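Local coordinates for protein aminoglycoside phosphotransferase (Streptomyces rimosus subsp. rimosus ATCC 10970, PDB 6FUX) that probably transfers the terminal phosphate of ATP to a hydroxyl of streptomycin, as aminoglycoside phosphotransferases do, and so inactivates the antibiotic, at residues G16-E21 against G38-K43; P69-L74 against S88-I93; L222-A227 against F262-D267. All blocks are in the same frame, centred on the assembly; numbering follows the deposited sequence. Where two conformers were deposited one is given.

Contact 1 (G16-E21 against G38-K43). With ADP (adenosine-5'-diphosphate), chain C.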
loop_
_atom_site.group_PDB
_atom_site.type_symbol
_atom_site.label_atom_id
_atom_site.label_comp_id
_atom_site.label_asym_id
_atom_site.label_seq_id
_atom_site.Cartn_x
_atom_site.Cartn_y
_atom_site.Cartn_z
ATOM N N GLY A 16 4.111 4.240 31.043
ATOM C CA GLY A 16 5.298 4.949 30.504
ATOM C C GLY A 16 5.017 6.297 29.846
ATOM O O GLY A 16 5.935 6.804 29.093
ATOM N N ASP A 17 3.805 6.843 30.079
ATOM C CA ASP A 17 3.404 8.219 29.681
ATOM C C ASP A 17 3.763 8.510 28.203
ATOM O O ASP A 17 4.494 9.425 27.913
ATOM C CB ASP A 17 4.019 9.244 30.643
ATOM C CG ASP A 17 3.401 10.639 30.568
ATOM O OD1 ASP A 17 2.185 10.771 30.206
ATOM O OD2 ASP A 17 4.133 11.601 30.883
ATOM N N ALA A 18 3.208 7.742 27.279
ATOM C CA ALA A 18 3.714 7.723 25.906
ATOM C C ALA A 18 3.079 8.844 25.070
ATOM O O ALA A 18 3.586 9.153 23.971
ATOM C CB ALA A 18 3.457 6.384 25.284
ATOM N N GLY A 19 1.950 9.403 25.521
ATOM C CA GLY A 19 1.253 10.442 24.794
ATOM C C GLY A 19 0.715 10.001 23.445
ATOM O O GLY A 19 0.701 10.812 22.488
ATOM N N TRP A 20 0.171 8.772 23.381
ATOM C CA TRP A 20 -0.486 8.304 22.159
ATOM C C TRP A 20 -1.565 9.296 21.723
ATOM O O TRP A 20 -2.422 9.661 22.551
ATOM C CB TRP A 20 -1.113 6.914 22.384
ATOM C CG TRP A 20 -0.103 5.839 22.525
ATOM C CD1 TRP A 20 0.302 5.220 23.669
ATOM C CD2 TRP A 20 0.642 5.246 21.469
ATOM N NE1 TRP A 20 1.219 4.257 23.364
ATOM C CE2 TRP A 20 1.436 4.237 22.026
ATOM C CE3 TRP A 20 0.640 5.373 20.070
ATOM C CZ2 TRP A 20 2.336 3.481 21.299
ATOM C CZ3 TRP A 20 1.532 4.608 19.358
ATOM C CH2 TRP A 20 2.351 3.652 19.946
ATOM N N GLU A 21 -1.611 9.629 20.418
ATOM C CA GLU A 21 -2.647 10.515 19.889
ATOM C C GLU A 21 -3.029 10.003 18.506
ATOM O O GLU A 21 -2.180 9.500 17.769
ATOM C CB GLU A 21 -2.171 11.973 19.789
ATOM N N GLY A 38 7.202 10.620 18.652
ATOM C CA GLY A 38 7.260 10.361 17.226
ATOM C C GLY A 38 7.896 9.023 16.844
ATOM O O GLY A 38 8.016 8.761 15.665
ATOM N N SER A 39 8.342 8.220 17.806
ATOM C CA SER A 39 9.168 7.037 17.520
ATOM C C SER A 39 8.316 5.772 17.309
ATOM O O SER A 39 8.861 4.737 16.868
ATOM C CB SER A 39 10.173 6.836 18.599
ATOM O OG SER A 39 9.527 6.399 19.793
ATOM N N ARG A 40 6.989 5.823 17.528
ATOM C CA ARG A 40 6.137 4.620 17.421
ATOM C C ARG A 40 4.765 4.964 16.869
ATOM O O ARG A 40 4.219 6.052 17.149
ATOM C CB ARG A 40 5.843 3.967 18.779
ATOM C CG ARG A 40 7.081 3.730 19.598
ATOM C CD ARG A 40 6.788 2.690 20.648
ATOM N NE ARG A 40 6.741 3.427 21.924
ATOM C CZ ARG A 40 5.866 3.150 22.922
ATOM N NH1 ARG A 40 5.227 1.991 22.939
ATOM N NH2 ARG A 40 5.635 4.026 23.899
ATOM N N TYR A 41 4.243 4.046 16.047
ATOM C CA TYR A 41 2.931 4.164 15.523
ATOM C C TYR A 41 2.120 2.990 16.010
ATOM O O TYR A 41 2.651 1.963 16.311
ATOM C CB TYR A 41 2.912 4.173 13.987
ATOM C CG TYR A 41 3.268 5.536 13.406
ATOM C CD1 TYR A 41 4.583 5.950 13.311
ATOM C CD2 TYR A 41 2.284 6.439 13.006
ATOM C CE1 TYR A 41 4.938 7.192 12.769
ATOM C CE2 TYR A 41 2.620 7.652 12.403
ATOM C CZ TYR A 41 3.956 8.049 12.315
ATOM O OH TYR A 41 4.355 9.247 11.756
ATOM N N ALA A 42 0.800 3.126 15.997
ATOM C CA ALA A 42 -0.085 2.015 16.175
ATOM C C ALA A 42 -1.253 2.109 15.189
ATOM O O ALA A 42 -1.851 3.162 15.023
ATOM C CB ALA A 42 -0.519 1.990 17.577
ATOM N N LYS A 43 -1.687 0.951 14.732
ATOM C CA LYS A 43 -2.889 0.805 13.986
ATOM C C LYS A 43 -3.835 -0.070 14.790
ATOM O O LYS A 43 -3.527 -1.169 15.176
ATOM C CB LYS A 43 -2.582 0.145 12.649
ATOM C CG LYS A 43 -3.784 0.002 11.743
ATOM C CD LYS A 43 -3.372 -0.310 10.280
ATOM C CE LYS A 43 -4.594 -0.802 9.557
ATOM N NZ LYS A 43 -4.263 -1.234 8.178
HETATM O "O5'" ADP C . -0.763 4.650 8.253
HETATM C "C5'" ADP C . -1.271 6.044 8.067
HETATM C "C4'" ADP C . -0.190 7.168 8.149
HETATM O "O4'" ADP C . 0.605 7.072 9.340
HETATM C "C3'" ADP C . 0.923 7.179 7.013
HETATM O "O3'" ADP C . 0.566 7.880 5.827
HETATM C "C2'" ADP C . 2.381 7.412 7.582
HETATM O "O2'" ADP C . 3.350 8.544 7.466
HETATM C "C1'" ADP C . 2.065 7.006 9.011
HETATM N N9 ADP C . 2.710 5.707 9.454
HETATM C C8 ADP C . 2.168 4.511 9.825
HETATM N N7 ADP C . 3.114 3.601 10.291
HETATM C C5 ADP C . 4.270 4.267 10.184
HETATM C C6 ADP C . 5.575 3.867 10.465
HETATM N N6 ADP C . 5.580 2.512 11.077
HETATM N N1 ADP C . 6.481 4.882 10.112
HETATM C C2 ADP C . 6.263 6.087 9.607
HETATM N N3 ADP C . 5.013 6.563 9.358
HETATM C C4 ADP C . 4.036 5.670 9.629
HETATM O O HOH W 1 3.082 1.796 24.779
#
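Trp20 turns the outer rim of its indole toward the strand of Arg40-Lys43. CG lies anti to the carbonyl carbon (chi1 -70°), which carries CZ2, CH2 and CZ3 over to that strand. CZ3 packs on the methyl of Ala42, with Ala42 CB and Trp20 CZ3 3.8 Å apart, and an alanine leaves room there for the wide ring. In the conformer described, one of two deposited, Trp20 CZ2 lies over one face of the Arg40 guanidinium, 3.6 Å from NH1. The two planes stand 71° apart, so this is ring rim on guanidinium face. A water at the edge of both groups takes a 2.8 Å bond from Arg40 NH1 and a weak one from Trp20 NE1. Behind the strand, Tyr41 lays its ring flat on the adenine of ADP, with ADP C4 3.4 Å above the ring plane, while its OH is bonded to Arg34. Replacing Tyr41 by a serine would probably leave that adenine face without its aromatic cover and Arg34 NE without its hydroxyl partner. Leu8 and Leu11 of helix 4-12 also touch Trp20. This is the antiparallel sheet of a protein-kinase-like N-terminal lobe, which covers the nucleotide.

Contact 2 (P69-L74 against S88-I93). With ADP (adenosine-5'-diphosphate), chain C.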
loop_
_atom_site.group_PDB
_atom_site.type_symbol
_atom_site.label_atom_id
_atom_site.label_comp_id
_atom_site.label_asym_id
_atom_site.label_seq_id
_atom_site.Cartn_x
_atom_site.Cartn_y
_atom_site.Cartn_z
ATOM N N PRO A 69 13.599 -2.884 3.673
ATOM C CA PRO A 69 13.465 -1.933 4.772
ATOM C C PRO A 69 11.995 -1.585 5.067
ATOM O O PRO A 69 11.216 -1.333 4.187
ATOM C CB PRO A 69 14.254 -0.684 4.306
ATOM C CG PRO A 69 14.231 -0.749 2.812
ATOM C CD PRO A 69 14.265 -2.241 2.510
ATOM N N GLY A 70 11.655 -1.698 6.353
ATOM C CA GLY A 70 10.265 -1.472 6.785
ATOM C C GLY A 70 10.254 -1.375 8.286
ATOM O O GLY A 70 11.313 -1.365 8.873
ATOM N N PRO A 71 9.047 -1.186 8.847
ATOM C CA PRO A 71 9.003 -1.056 10.295
ATOM C C PRO A 71 9.237 -2.387 10.933
ATOM O O PRO A 71 9.110 -3.452 10.349
ATOM C CB PRO A 71 7.582 -0.550 10.590
ATOM C CG PRO A 71 6.890 -0.579 9.291
ATOM C CD PRO A 71 7.756 -1.160 8.204
ATOM N N ARG A 72 9.507 -2.313 12.244
ATOM C CA ARG A 72 9.501 -3.478 13.094
ATOM C C ARG A 72 8.211 -3.526 13.899
ATOM O O ARG A 72 7.689 -2.458 14.306
ATOM C CB ARG A 72 10.635 -3.355 14.118
ATOM C CG ARG A 72 12.013 -3.482 13.485
ATOM C CD ARG A 72 13.180 -3.111 14.388
ATOM N NE ARG A 72 13.115 -1.796 15.059
ATOM C CZ ARG A 72 12.894 -1.632 16.334
ATOM N NH1 ARG A 72 12.627 -2.679 17.087
ATOM N NH2 ARG A 72 12.908 -0.421 16.849
ATOM N N VAL A 73 7.723 -4.723 14.156
ATOM C CA VAL A 73 6.560 -4.916 15.050
ATOM C C VAL A 73 7.052 -4.773 16.464
ATOM O O VAL A 73 7.908 -5.575 16.835
ATOM C CB VAL A 73 5.867 -6.266 14.825
ATOM C CG1 VAL A 73 4.709 -6.468 15.767
ATOM C CG2 VAL A 73 5.371 -6.370 13.378
ATOM N N LEU A 74 6.489 -3.783 17.166
ATOM C CA LEU A 74 6.883 -3.606 18.587
ATOM C C LEU A 74 6.005 -4.384 19.545
ATOM O O LEU A 74 6.439 -4.691 20.648
ATOM C CB LEU A 74 6.854 -2.108 18.860
ATOM C CG LEU A 74 7.872 -1.268 18.080
ATOM C CD1 LEU A 74 7.799 0.186 18.389
ATOM C CD2 LEU A 74 9.278 -1.807 18.249
ATOM N N SER A 88 7.517 0.456 14.849
ATOM C CA SER A 88 8.526 1.495 14.915
ATOM C C SER A 88 8.323 2.463 13.753
ATOM O O SER A 88 7.906 2.049 12.628
ATOM C CB SER A 88 9.900 0.814 14.902
ATOM O OG SER A 88 10.152 0.169 13.679
ATOM N N THR A 89 8.598 3.750 13.986
ATOM C CA THR A 89 8.523 4.730 12.946
ATOM C C THR A 89 9.632 4.429 11.960
ATOM O O THR A 89 10.808 4.225 12.350
ATOM C CB THR A 89 8.770 6.127 13.505
ATOM O OG1 THR A 89 7.636 6.361 14.329
ATOM C CG2 THR A 89 8.946 7.180 12.429
ATOM N N VAL A 90 9.245 4.420 10.671
ATOM C CA VAL A 90 10.259 4.573 9.591
ATOM C C VAL A 90 10.488 6.086 9.387
ATOM O O VAL A 90 9.565 6.830 8.915
ATOM C CB VAL A 90 9.779 3.866 8.323
ATOM C CG1 VAL A 90 10.823 4.050 7.190
ATOM C CG2 VAL A 90 9.460 2.405 8.560
ATOM N N GLU A 91 11.664 6.535 9.837
ATOM C CA GLU A 91 12.030 7.921 9.897
ATOM C C GLU A 91 12.290 8.461 8.489
ATOM O O GLU A 91 12.890 7.750 7.663
ATOM C CB GLU A 91 13.290 8.121 10.731
ATOM C CG GLU A 91 13.045 7.872 12.217
ATOM C CD GLU A 91 12.112 8.833 12.965
ATOM O OE1 GLU A 91 11.785 9.968 12.450
ATOM O OE2 GLU A 91 11.688 8.438 14.104
ATOM N N GLY A 92 11.751 9.648 8.194
ATOM C CA GLY A 92 12.038 10.331 6.944
ATOM C C GLY A 92 10.814 10.997 6.368
ATOM O O GLY A 92 9.820 11.244 7.107
ATOM N N ILE A 93 10.812 11.232 5.073
ATOM C CA ILE A 93 9.758 12.056 4.508
ATOM C C ILE A 93 8.961 11.134 3.588
ATOM O O ILE A 93 9.496 10.472 2.698
ATOM C CB ILE A 93 10.280 13.315 3.766
ATOM C CG1 ILE A 93 9.244 13.997 2.836
ATOM C CG2 ILE A 93 11.474 13.001 2.949
HETATM O "O5'" ADP C . -0.763 4.650 8.253
HETATM C "C5'" ADP C . -1.271 6.044 8.067
HETATM C "C4'" ADP C . -0.190 7.168 8.149
HETATM O "O4'" ADP C . 0.605 7.072 9.340
HETATM C "C3'" ADP C . 0.923 7.179 7.013
HETATM O "O3'" ADP C . 0.566 7.880 5.827
HETATM C "C2'" ADP C . 2.381 7.412 7.582
HETATM O "O2'" ADP C . 3.350 8.544 7.466
HETATM C "C1'" ADP C . 2.065 7.006 9.011
HETATM N N9 ADP C . 2.710 5.707 9.454
HETATM C C8 ADP C . 2.168 4.511 9.825
HETATM N N7 ADP C . 3.114 3.601 10.291
HETATM C C5 ADP C . 4.270 4.267 10.184
HETATM C C6 ADP C . 5.575 3.867 10.465
HETATM N N6 ADP C . 5.580 2.512 11.077
HETATM N N1 ADP C . 6.481 4.882 10.112
HETATM C C2 ADP C . 6.263 6.087 9.607
HETATM N N3 ADP C . 5.013 6.563 9.358
HETATM C C4 ADP C . 4.036 5.670 9.629
#
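Ser88 and Arg72 are joined by a pair of hydrogen bonds at the hinge of a protein-kinase-like fold, where the last strand of the N-terminal lobe runs out toward the C-terminal lobe. Ser88 N donates to Arg72 O at 3.0 Å, in the carbonyl plane. The return bond comes from Arg72 N, 2.9 Å from Ser88 OG and nearly straight at 171°. A side-chain hydroxyl thus takes the place that a backbone carbonyl would probably fill in a regular antiparallel pair, which suits serine: its OG sits between backbone N and carbonyl carbon (chi1 66°), facing Arg72. The carbonyl is left to the nucleotide, and ADP N6 donates to Ser88 O at 2.8 Å. Two residues on, Val90 N donates to ADP N1 at 2.9 Å, completing the adenine recognition usual for a kinase hinge.

The buried side is close-fitting. Pro71, rigid and without an N-H, lies beside the adenine amine and sets its ring against the hinge, with Pro71 CB 3.3 Å from Ser88 O; Val90 sends CG2 back to within 3.6 Å of Pro71 N, and its side chain also touches Ile196 of the C-terminal lobe. At the margin, Gly70 suits the place before the proline because a CB there would strike Pro71 CD.

The solvent side is looser, and its looseness lies in Arg72. Leu74 still points across to Ser88 and brings CD1 within 3.6 Å of Ser88 N, while also touching Arg40. Arg72, the exposed member, bends at chi3 so that its guanidinium folds back over the serine instead of extending straight outward. Against the serine it makes van der Waals contact, one face lying on the methylene, with Arg72 NH2 3.8 Å from Ser88 CB.

Contact 3 (L222-A227 against F262-D267). With SRY (streptomycin), chain D.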
loop_
_atom_site.group_PDB
_atom_site.type_symbol
_atom_site.label_atom_id
_atom_site.label_comp_id
_atom_site.label_asym_id
_atom_site.label_seq_id
_atom_site.Cartn_x
_atom_site.Cartn_y
_atom_site.Cartn_z
ATOM N N LEU A 222 3.019 -1.179 -9.566
ATOM C CA LEU A 222 3.489 -0.110 -10.445
ATOM C C LEU A 222 2.339 0.852 -10.824
ATOM O O LEU A 222 2.604 2.032 -10.983
ATOM C CB LEU A 222 4.133 -0.701 -11.698
ATOM C CG LEU A 222 5.347 -1.582 -11.396
ATOM C CD1 LEU A 222 5.988 -2.098 -12.690
ATOM C CD2 LEU A 222 6.381 -0.877 -10.570
ATOM N N ALA A 223 1.118 0.318 -11.064
ATOM C CA ALA A 223 -0.040 1.199 -11.392
ATOM C C ALA A 223 -0.207 2.321 -10.344
ATOM O O ALA A 223 -0.474 3.480 -10.741
ATOM C CB ALA A 223 -1.307 0.343 -11.554
ATOM N N LEU A 224 -0.121 1.942 -9.072
ATOM C CA LEU A 224 -0.363 2.902 -7.957
ATOM C C LEU A 224 0.808 3.860 -7.850
ATOM O O LEU A 224 0.623 5.042 -7.637
ATOM C CB LEU A 224 -0.661 2.188 -6.659
ATOM C CG LEU A 224 -1.846 1.233 -6.700
ATOM C CD1 LEU A 224 -2.215 0.857 -5.320
ATOM C CD2 LEU A 224 -3.070 1.705 -7.471
ATOM N N LEU A 225 2.040 3.293 -7.926
ATOM C CA LEU A 225 3.179 4.140 -7.869
ATOM C C LEU A 225 3.196 5.187 -8.980
ATOM O O LEU A 225 3.437 6.361 -8.735
ATOM C CB LEU A 225 4.432 3.273 -7.945
ATOM C CG LEU A 225 5.719 4.075 -8.029
ATOM C CD1 LEU A 225 5.958 4.875 -6.776
ATOM C CD2 LEU A 225 6.848 3.060 -8.263
ATOM N N PHE A 226 2.899 4.829 -10.229
ATOM C CA PHE A 226 2.952 5.738 -11.281
ATOM C C PHE A 226 1.828 6.779 -11.225
ATOM O O PHE A 226 2.017 7.956 -11.503
ATOM C CB PHE A 226 2.863 4.974 -12.583
ATOM C CG PHE A 226 4.084 4.192 -12.999
ATOM C CD1 PHE A 226 5.297 4.301 -12.359
ATOM C CD2 PHE A 226 4.024 3.415 -14.149
ATOM C CE1 PHE A 226 6.403 3.562 -12.779
ATOM C CE2 PHE A 226 5.124 2.686 -14.590
ATOM C CZ PHE A 226 6.318 2.774 -13.891
ATOM N N ALA A 227 0.630 6.339 -10.835
ATOM C CA ALA A 227 -0.498 7.245 -10.791
ATOM C C ALA A 227 -0.233 8.284 -9.699
ATOM O O ALA A 227 -0.514 9.448 -9.922
ATOM C CB ALA A 227 -1.756 6.425 -10.497
ATOM N N PHE A 262 -5.680 -1.665 -15.963
ATOM C CA PHE A 262 -6.586 -2.588 -15.289
ATOM C C PHE A 262 -6.385 -2.479 -13.779
ATOM O O PHE A 262 -7.344 -2.391 -13.026
ATOM C CB PHE A 262 -6.316 -4.017 -15.761
ATOM C CG PHE A 262 -7.133 -5.056 -15.055
ATOM C CD1 PHE A 262 -8.415 -5.384 -15.477
ATOM C CD2 PHE A 262 -6.580 -5.707 -13.956
ATOM C CE1 PHE A 262 -9.132 -6.356 -14.795
ATOM C CE2 PHE A 262 -7.293 -6.683 -13.289
ATOM C CZ PHE A 262 -8.585 -6.985 -13.716
ATOM N N TYR A 263 -5.125 -2.565 -13.356
ATOM C CA TYR A 263 -4.794 -2.488 -11.910
ATOM C C TYR A 263 -5.173 -1.127 -11.311
ATOM O O TYR A 263 -5.686 -1.088 -10.151
ATOM C CB TYR A 263 -3.357 -2.958 -11.624
ATOM C CG TYR A 263 -3.305 -4.452 -11.645
ATOM C CD1 TYR A 263 -3.934 -5.193 -10.665
ATOM C CD2 TYR A 263 -2.804 -5.140 -12.758
ATOM C CE1 TYR A 263 -3.987 -6.575 -10.715
ATOM C CE2 TYR A 263 -2.844 -6.522 -12.835
ATOM C CZ TYR A 263 -3.413 -7.240 -11.803
ATOM O OH TYR A 263 -3.477 -8.597 -11.899
ATOM N N LEU A 264 -4.965 -0.038 -12.078
ATOM C CA LEU A 264 -5.312 1.279 -11.579
ATOM C C LEU A 264 -6.816 1.324 -11.358
ATOM O O LEU A 264 -7.295 2.000 -10.409
ATOM C CB LEU A 264 -4.839 2.376 -12.528
ATOM C CG LEU A 264 -5.164 3.804 -12.090
ATOM C CD1 LEU A 264 -4.436 4.109 -10.795
ATOM C CD2 LEU A 264 -4.747 4.759 -13.142
ATOM N N HIS A 265 -7.591 0.745 -12.287
ATOM C CA HIS A 265 -9.069 0.868 -12.259
ATOM C C HIS A 265 -9.687 -0.110 -11.254
ATOM O O HIS A 265 -10.715 0.184 -10.671
ATOM C CB HIS A 265 -9.640 0.738 -13.663
ATOM C CG HIS A 265 -9.330 1.901 -14.516
ATOM N ND1 HIS A 265 -9.846 1.958 -15.775
ATOM C CD2 HIS A 265 -8.628 3.046 -14.317
ATOM C CE1 HIS A 265 -9.497 3.115 -16.330
ATOM N NE2 HIS A 265 -8.690 3.752 -15.471
ATOM N N LEU A 266 -9.014 -1.213 -10.936
ATOM C CA LEU A 266 -9.546 -2.167 -9.984
ATOM C C LEU A 266 -9.323 -1.680 -8.562
ATOM O O LEU A 266 -10.203 -1.795 -7.776
ATOM C CB LEU A 266 -8.857 -3.520 -10.167
ATOM C CG LEU A 266 -9.205 -4.612 -9.166
ATOM C CD1 LEU A 266 -10.709 -4.902 -9.171
ATOM C CD2 LEU A 266 -8.395 -5.857 -9.534
ATOM N N ASP A 267 -8.149 -1.125 -8.282
ATOM C CA ASP A 267 -7.763 -0.886 -6.902
ATOM C C ASP A 267 -8.820 -0.095 -6.118
ATOM O O ASP A 267 -9.154 -0.493 -5.005
ATOM C CB ASP A 267 -6.439 -0.143 -6.852
ATOM C CG ASP A 267 -5.855 -0.112 -5.455
ATOM O OD1 ASP A 267 -5.171 -1.120 -5.068
ATOM O OD2 ASP A 267 -6.110 0.928 -4.746
HETATM C C11 SRY D . -6.763 11.733 -7.000
HETATM N N11 SRY D . -7.320 12.692 -7.847
HETATM C CA1 SRY D . -7.955 13.857 -7.690
HETATM N NB1 SRY D . -8.336 14.433 -8.866
HETATM N NC1 SRY D . -8.187 14.394 -6.541
HETATM C C21 SRY D . -6.725 11.685 -5.442
HETATM O O21 SRY D . -7.466 12.628 -4.705
HETATM C C31 SRY D . -6.724 10.342 -4.801
HETATM N N31 SRY D . -6.369 10.169 -3.418
HETATM C CD1 SRY D . -7.077 10.170 -2.294
HETATM N NE1 SRY D . -6.463 9.984 -1.154
HETATM N NF1 SRY D . -8.305 10.331 -2.206
HETATM C C41 SRY D . -6.343 9.230 -5.693
HETATM O O41 SRY D . -6.675 8.021 -5.030
HETATM C C51 SRY D . -6.673 9.207 -7.222
HETATM O O51 SRY D . -7.447 8.017 -7.738
HETATM C C61 SRY D . -6.994 10.516 -7.916
HETATM O O61 SRY D . -8.210 10.566 -8.747
HETATM C C12 SRY D . -5.527 7.284 -4.467
HETATM C C22 SRY D . -5.920 5.951 -4.062
HETATM C C32 SRY D . -5.595 5.056 -5.280
HETATM O O32 SRY D . -4.514 4.123 -4.949
HETATM C CG2 SRY D . -6.871 4.314 -5.745
HETATM O OG2 SRY D . -7.241 3.388 -4.973
HETATM C C42 SRY D . -5.023 6.098 -6.244
HETATM C CH2 SRY D . -3.812 5.537 -7.012
HETATM O O42 SRY D . -4.563 7.230 -5.510
HETATM O O13 SRY D . -5.366 5.360 -2.889
HETATM C C13 SRY D . -5.656 5.995 -1.653
HETATM C C23 SRY D . -5.466 4.936 -0.570
HETATM N N23 SRY D . -6.090 3.621 -0.745
HETATM C CI3 SRY D . -7.541 3.696 -1.102
HETATM C C33 SRY D . -3.990 4.911 -0.154
HETATM O O33 SRY D . -3.698 3.957 0.700
HETATM C C43 SRY D . -3.245 6.269 -0.138
HETATM O O43 SRY D . -1.795 6.084 -0.033
HETATM C C53 SRY D . -3.687 7.202 -1.082
HETATM O O53 SRY D . -4.993 7.200 -1.598
HETATM C C63 SRY D . -2.981 8.536 -1.156
HETATM O O63 SRY D . -3.720 9.440 -1.884
#
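Tyr263, which rests its CB on Ala223 CB at 3.9 Å, leads its ring away from helix 218-233, and one face of that ring is covered by its chain neighbour, Phe262 CD2 lying 3.9 Å above the ring centre. The other flat group, the Asp267 carboxylate at the end of the second segment, lies between Leu224 and streptomycin. The side chains of Leu224 and Asp267 cross at about a right angle, with Leu224 CD1 3.6 Å from Asp267 OD1, while OD2 accepts a hydrogen bond from Trp271 NE1 and comes within 2.7 Å of streptomycin OG2.

The two helices belong to the largely helical C-terminal lobe of a protein-kinase-like fold; the axes of 222-227 and 262-266 cross at -81° and come within 8.6 Å. Alanines suit the crossing: the small side chains of Ala223 and Ala227, one turn apart on the same face of helix 218-233, leave space for Leu264 of helix 257-266. Leu264 lies across both: its CB faces Ala223, and with CG anti to the backbone N (chi1 180°) its CD1 swings over to Ala227 CB, 3.6 Å away.

The apolar seam borders the streptomycin site. There Leu224 packs against the carboxylate and also touches Asp189, another residue bonded to the antibiotic, and Ala227 CB stands 4.1 Å from the methyl carbon CH2 of streptomycin.

How the contacts relate
Contacts 1 and 2 both reach the same five-stranded sheet and touch each other, Thr89 of contact 2 bonding back to Gly38 and Ser39 of contact 1. Both reach ADP, but differently: contact 1 offers an aromatic face, contact 2 backbone groups for the adenine edge. Contact 3 lies on the opposite side of the chain's centre, its centre about 32 Å from that of contact 1 and about 25 Å from that of contact 2, joining two helices beside streptomycin. Contacts 1 and 3 are buried, whereas contact 2 is partly open at its arginine. Hydrogen bonds carry contact 2 at the hinge; apolar packing dominates contact 3; contact 1 mixes an indole, a guanidinium and a water.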